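Local coordinates for GDSL-like Lipase/Acylhydrolase family protein (Neisseria meningitidis, PDB 4K7J) that probably removes O-acetyl groups from peptidoglycan as an SGNH-family (GDSL-like) esterase, at residues T161-N165 / G166-S170. Sequence-based numbering, arbitrary orientation. Where two conformers were deposited one is given.
Sequences TLTVN and GNTVS
L162 and V169 face each other as a hydrogen-bonded antiparallel pair, with two nearly linear bonds: V169 N to L162 O at 2.8 Å (N-H...O 171°) and L162 N to V169 O at 2.9 Å. V164 and N167 form the next such pair and close a two-residue type I' β-hairpin. Its two bonds differ in how the donor meets the carbonyl: V164 N reaches N167 O within the carbonyl plane, whereas N167 N lies well above the carbonyl plane of V164, 3.0 Å from its O. The turn residues N165 and G166 both have positive phi, 43° and 87°, as this turn type requires. A CA-H...O contact supplements the ladder, T163 CA lying 3.1 Å from N167 O.

A water joins T163 OG1 (2.7 Å) to G166 N, accepting the amide hydrogen.

Apolar contacts divide between the two faces. L162, V164 and V169 share the buried one: the L162 side chain lies beside that of V169, its CD1 3.8 Å from V169 CB, while the CG2 methyls of V164 and V169 touch at 3.9 Å. On the other face, the methyl of T161 bridges T168 CG2 and S170 CB.

Strand 167-170 forms an edge of a five-stranded antiparallel sheet, and strand 161-164 lies between it and strand 187-191. N165 ties the turn to its surroundings by OD1 to T188 N and ND2 to A184 O. Beneath the hairpin, V169 packs on L179 and T181 of strand 177-183, and L162 on W195 and I197 of strand 195-203, joining this sheet to the second five-stranded one.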
loop_
_atom_site.group_PDB
_atom_site.type_symbol
_atom_site.label_atom_id
_atom_site.label_comp_id
_atom_site.label_asym_id
_atom_site.label_seq_id
_atom_site.Cartn_x
_atom_site.Cartn_y
_atom_site.Cartn_z
ATOM N N THR A 161 15.671 -5.779 23.555
ATOM C CA THR A 161 15.307 -6.995 22.835
ATOM C C THR A 161 13.798 -7.202 22.807
ATOM O O THR A 161 13.060 -6.582 23.568
ATOM C CB THR A 161 15.926 -8.252 23.490
ATOM O OG1 THR A 161 15.472 -8.346 24.840
ATOM C CG2 THR A 161 17.445 -8.178 23.477
ATOM N N LEU A 162 13.358 -8.074 21.910
ATOM C CA LEU A 162 12.017 -8.640 21.952
ATOM C C LEU A 162 12.172 -10.071 21.484
ATOM O O LEU A 162 13.276 -10.481 21.098
ATOM C CB LEU A 162 11.012 -7.848 21.075
ATOM C CG LEU A 162 11.374 -7.418 19.649
ATOM C CD1 LEU A 162 11.397 -8.593 18.683
ATOM C CD2 LEU A 162 10.397 -6.318 19.156
ATOM N N THR A 163 11.092 -10.843 21.513
ATOM C CA THR A 163 11.177 -12.203 21.017
ATOM C C THR A 163 10.164 -12.425 19.918
ATOM O O THR A 163 9.053 -11.918 19.981
ATOM C CB THR A 163 10.956 -13.262 22.121
ATOM O OG1 THR A 163 9.596 -13.211 22.564
ATOM C CG2 THR A 163 11.906 -13.043 23.313
ATOM N N VAL A 164 10.562 -13.201 18.919
ATOM C CA VAL A 164 9.687 -13.590 17.823
ATOM C C VAL A 164 9.641 -15.115 17.813
ATOM O O VAL A 164 10.670 -15.758 17.593
ATOM C CB VAL A 164 10.255 -13.095 16.489
ATOM C CG1 VAL A 164 9.384 -13.547 15.347
ATOM C CG2 VAL A 164 10.396 -11.572 16.492
ATOM N N ASN A 165 8.458 -15.687 18.059
ATOM C CA ASN A 165 8.316 -17.126 18.338
ATOM C C ASN A 165 9.386 -17.671 19.290
ATOM O O ASN A 165 9.967 -18.720 19.042
ATOM C CB ASN A 165 8.294 -17.956 17.049
ATOM C CG ASN A 165 6.992 -17.802 16.277
ATOM O OD1 ASN A 165 6.164 -16.962 16.607
ATOM N ND2 ASN A 165 6.822 -18.598 15.229
ATOM N N GLY A 166 9.650 -16.952 20.370
ATOM C CA GLY A 166 10.609 -17.410 21.359
ATOM C C GLY A 166 12.063 -17.043 21.098
ATOM O O GLY A 166 12.891 -17.113 22.003
ATOM N N ASN A 167 12.385 -16.643 19.872
ATOM C CA ASN A 167 13.759 -16.268 19.547
ATOM C C ASN A 167 14.062 -14.804 19.865
ATOM O O ASN A 167 13.285 -13.916 19.539
ATOM C CB ASN A 167 14.084 -16.597 18.084
ATOM C CG ASN A 167 14.176 -18.103 17.826
ATOM O OD1 ASN A 167 14.675 -18.860 18.659
ATOM N ND2 ASN A 167 13.679 -18.538 16.681
ATOM N N THR A 168 15.202 -14.564 20.503
ATOM C CA THR A 168 15.595 -13.228 20.910
ATOM C C THR A 168 16.110 -12.371 19.754
ATOM O O THR A 168 17.055 -12.728 19.048
ATOM C CB THR A 168 16.638 -13.286 22.038
ATOM O OG1 THR A 168 16.064 -13.954 23.163
ATOM C CG2 THR A 168 17.086 -11.889 22.460
ATOM N N VAL A 169 15.479 -11.220 19.577
ATOM C CA VAL A 169 15.829 -10.302 18.502
ATOM C C VAL A 169 16.170 -8.963 19.138
ATOM O O VAL A 169 15.381 -8.443 19.914
ATOM C CB VAL A 169 14.654 -10.155 17.526
ATOM C CG1 VAL A 169 14.956 -9.121 16.462
ATOM C CG2 VAL A 169 14.312 -11.513 16.906
ATOM N N SER A 170 17.333 -8.408 18.798
ATOM C CA SER A 170 17.814 -7.188 19.433
ATOM C C SER A 170 17.938 -6.015 18.462
ATOM O O SER A 170 18.270 -6.193 17.290
ATOM C CB SER A 170 19.182 -7.440 20.071
ATOM O OG SER A 170 20.139 -7.735 19.071
HETATM O O HOH W 1 7.867 -14.789 21.167
#